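Local coordinates for EGF family domain-containing protein (Toxoplasma gondii, PDB 4Z80) that probably anchors the parasite to the host cell during invasion, by binding a RON2-type partner peptide at the moving junction, at residues A210-K218 with S285-G293. Sequence-based numbering, arbitrary orientation.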
loop_
_atom_site.group_PDB
_atom_site.type_symbol
_atom_site.label_atom_id
_atom_site.label_comp_id
_atom_site.label_asym_id
_atom_site.label_seq_id
_atom_site.Cartn_x
_atom_site.Cartn_y
_atom_site.Cartn_z
ATOM N N ALA A 210 2.875 -9.495 15.837
ATOM C CA ALA A 210 3.072 -9.438 14.391
ATOM C C ALA A 210 3.813 -8.158 14.058
ATOM O O ALA A 210 3.736 -7.193 14.814
ATOM C CB ALA A 210 1.750 -9.478 13.668
ATOM N N PHE A 211 4.526 -8.136 12.933
ATOM C CA PHE A 211 5.162 -6.894 12.491
ATOM C C PHE A 211 4.152 -5.900 11.896
ATOM O O PHE A 211 4.462 -4.717 11.761
ATOM C CB PHE A 211 6.252 -7.165 11.453
ATOM C CG PHE A 211 7.473 -7.879 11.988
ATOM C CD1 PHE A 211 7.708 -8.021 13.353
ATOM C CD2 PHE A 211 8.402 -8.405 11.106
ATOM C CE1 PHE A 211 8.848 -8.673 13.807
ATOM C CE2 PHE A 211 9.532 -9.060 11.559
ATOM C CZ PHE A 211 9.754 -9.193 12.908
ATOM N N HIS A 212 2.967 -6.384 11.531
ATOM C CA HIS A 212 1.918 -5.561 10.936
ATOM C C HIS A 212 0.580 -6.275 11.078
ATOM O O HIS A 212 0.538 -7.488 11.283
ATOM C CB HIS A 212 2.219 -5.287 9.462
ATOM C CG HIS A 212 2.186 -6.514 8.612
ATOM N ND1 HIS A 212 1.163 -6.777 7.726
ATOM C CD2 HIS A 212 3.035 -7.564 8.535
ATOM C CE1 HIS A 212 1.395 -7.931 7.124
ATOM N NE2 HIS A 212 2.522 -8.433 7.601
ATOM N N GLY A 213 -0.510 -5.520 10.965
ATOM C CA GLY A 213 -1.847 -6.075 11.065
ATOM C C GLY A 213 -2.378 -6.104 12.480
ATOM O O GLY A 213 -1.631 -5.904 13.437
ATOM N N LYS A 214 -3.677 -6.353 12.602
ATOM C CA LYS A 214 -4.340 -6.389 13.902
ATOM C C LYS A 214 -4.876 -7.779 14.234
ATOM O O LYS A 214 -5.597 -7.953 15.222
ATOM C CB LYS A 214 -5.461 -5.354 13.941
ATOM C CG LYS A 214 -4.915 -3.929 14.018
ATOM C CD LYS A 214 -5.931 -2.939 14.537
ATOM C CE LYS A 214 -5.266 -1.617 14.869
ATOM N NZ LYS A 214 -6.195 -0.667 15.525
ATOM N N GLY A 215 -4.503 -8.765 13.422
ATOM C CA GLY A 215 -4.785 -10.159 13.715
ATOM C C GLY A 215 -6.036 -10.696 13.053
ATOM O O GLY A 215 -6.875 -9.935 12.553
ATOM N N GLY A 216 -6.151 -12.019 13.042
ATOM C CA GLY A 216 -7.361 -12.685 12.600
ATOM C C GLY A 216 -7.289 -13.209 11.182
ATOM O O GLY A 216 -8.288 -13.698 10.663
ATOM N N HIS A 217 -6.110 -13.127 10.569
ATOM C CA HIS A 217 -5.955 -13.452 9.150
ATOM C C HIS A 217 -5.321 -14.818 8.932
ATOM O O HIS A 217 -4.640 -15.342 9.813
ATOM C CB HIS A 217 -5.103 -12.389 8.458
ATOM C CG HIS A 217 -5.550 -10.990 8.728
ATOM N ND1 HIS A 217 -6.777 -10.511 8.317
ATOM C CD2 HIS A 217 -4.943 -9.965 9.372
ATOM C CE1 HIS A 217 -6.902 -9.250 8.697
ATOM N NE2 HIS A 217 -5.802 -8.896 9.337
ATOM N N LYS A 218 -5.537 -15.391 7.749
ATOM C CA LYS A 218 -4.912 -16.651 7.384
ATOM C C LYS A 218 -3.470 -16.421 6.958
ATOM O O LYS A 218 -3.208 -15.689 5.999
ATOM C CB LYS A 218 -5.703 -17.334 6.261
ATOM C CG LYS A 218 -7.092 -17.780 6.696
ATOM C CD LYS A 218 -7.972 -18.154 5.508
ATOM C CE LYS A 218 -9.455 -18.135 5.879
ATOM N NZ LYS A 218 -9.923 -16.768 6.261
ATOM N N SER A 285 -11.501 2.804 9.266
ATOM C CA SER A 285 -12.498 2.575 10.303
ATOM C C SER A 285 -11.895 1.851 11.511
ATOM O O SER A 285 -12.292 2.120 12.644
ATOM C CB SER A 285 -13.688 1.796 9.742
ATOM O OG SER A 285 -13.330 0.477 9.392
ATOM N N THR A 286 -10.924 0.969 11.281
ATOM C CA THR A 286 -10.359 0.158 12.365
ATOM C C THR A 286 -8.942 0.566 12.762
ATOM O O THR A 286 -8.453 0.171 13.826
ATOM C CB THR A 286 -10.330 -1.324 11.987
ATOM O OG1 THR A 286 -9.390 -1.527 10.921
ATOM C CG2 THR A 286 -11.711 -1.798 11.553
ATOM N N GLY A 287 -8.277 1.335 11.906
ATOM C CA GLY A 287 -6.891 1.701 12.118
ATOM C C GLY A 287 -5.893 0.618 11.738
ATOM O O GLY A 287 -4.692 0.786 11.938
ATOM N N GLU A 288 -6.358 -0.487 11.167
ATOM C CA GLU A 288 -5.433 -1.551 10.806
ATOM C C GLU A 288 -4.533 -1.153 9.632
ATOM O O GLU A 288 -5.015 -0.667 8.598
ATOM C CB GLU A 288 -6.180 -2.839 10.467
ATOM C CG GLU A 288 -5.227 -3.972 10.115
ATOM C CD GLU A 288 -5.896 -5.324 10.066
ATOM O OE1 GLU A 288 -7.141 -5.377 9.966
ATOM O OE2 GLU A 288 -5.174 -6.337 10.134
ATOM N N CYS A 289 -3.232 -1.371 9.805
ATOM C CA CYS A 289 -2.235 -1.199 8.750
ATOM C C CYS A 289 -1.697 -2.577 8.384
ATOM O O CYS A 289 -1.090 -3.248 9.220
ATOM C CB CYS A 289 -1.102 -0.272 9.210
ATOM S SG CYS A 289 0.253 -0.046 8.038
ATOM N N ARG A 290 -1.923 -3.002 7.144
ATOM C CA ARG A 290 -1.503 -4.327 6.687
ATOM C C ARG A 290 -0.534 -4.189 5.519
ATOM O O ARG A 290 -0.884 -3.628 4.487
ATOM C CB ARG A 290 -2.712 -5.163 6.274
ATOM C CG ARG A 290 -2.417 -6.640 6.159
ATOM C CD ARG A 290 -2.573 -7.325 7.520
ATOM N NE ARG A 290 -2.193 -8.733 7.461
ATOM C CZ ARG A 290 -2.927 -9.677 6.881
ATOM N NH1 ARG A 290 -4.075 -9.357 6.299
ATOM N NH2 ARG A 290 -2.511 -10.933 6.869
ATOM N N LEU A 291 0.686 -4.682 5.693
ATOM C CA LEU A 291 1.677 -4.685 4.624
ATOM C C LEU A 291 1.290 -5.709 3.568
ATOM O O LEU A 291 0.805 -6.788 3.905
ATOM C CB LEU A 291 3.066 -5.006 5.176
ATOM C CG LEU A 291 3.597 -4.050 6.247
ATOM C CD1 LEU A 291 4.937 -4.553 6.746
ATOM C CD2 LEU A 291 3.715 -2.625 5.748
ATOM N N LEU A 292 1.485 -5.349 2.298
ATOM C CA LEU A 292 1.281 -6.267 1.181
ATOM C C LEU A 292 2.631 -6.809 0.735
ATOM O O LEU A 292 3.633 -6.089 0.717
ATOM C CB LEU A 292 0.580 -5.578 0.017
ATOM C CG LEU A 292 -0.769 -4.926 0.324
ATOM C CD1 LEU A 292 -1.300 -4.215 -0.919
ATOM C CD2 LEU A 292 -1.774 -5.941 0.823
ATOM N N GLY A 293 2.661 -8.080 0.350
ATOM C CA GLY A 293 3.908 -8.719 -0.024
ATOM C C GLY A 293 4.300 -8.517 -1.478
ATOM O O GLY A 293 5.429 -8.788 -1.869
HETATM O O HOH W 1 -0.399 -9.554 9.638
HETATM O O HOH W 2 -7.858 -7.503 11.994
#
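His217 meets Glu288 at its ring edge and Arg290 on one ring face. These contacts join a glycine-rich loop, residues 210-218, to the edge strand 289-291 of an antiparallel sheet in the PAN-type fold of this AMA protein. The extended side chain of Glu288, with CG anti to the backbone N (chi1 -179°), brings its carboxylate up to the loop. Its OE2 accepts two bonds. His217 NE2 approaches Glu288 OE2 on the syn side at 2.8 Å, nearly in line with its N-H and in the ring plane. Lys214 N reaches Glu288 OE2 from above the carboxylate plane, at 2.9 Å. The other oxygen, OE1, takes a water that also donates to Gly215 O.

The Arg290 guanidinium lies flat on the His217 ring, with centres 3.7 Å apart and planes 9° from parallel. NH1 sits over the ring centre, while Gly215 O lies over the opposite face. The arginine chain bends at chi2 (86°), which brings its end back to the loop. Lys118 O accepts from NH1 and helps to fix the guanidinium. A positive charge on His217 would probably be favoured by Glu288 but opposed by the stacked Arg290.

Further along the strand, Leu291 CB packs over one face of the His212 ring, 3.8 Å from its centroid. His212 NE2 donates to Tyr154 O, outside the two segments. Gly213 N adds a backbone hydrogen bond to Cys289 O, and Cys289 is tied to helix 252-262 by its disulfide with Cys255. The Lys214 chain runs alongside Glu288, antiparallel to it, and its NZ donates to Thr286 O at 2.9 Å, in the carbonyl plane. A water bridges the two segments beside His212, donating to His212 O and accepting from Arg290 NE at 2.9 Å.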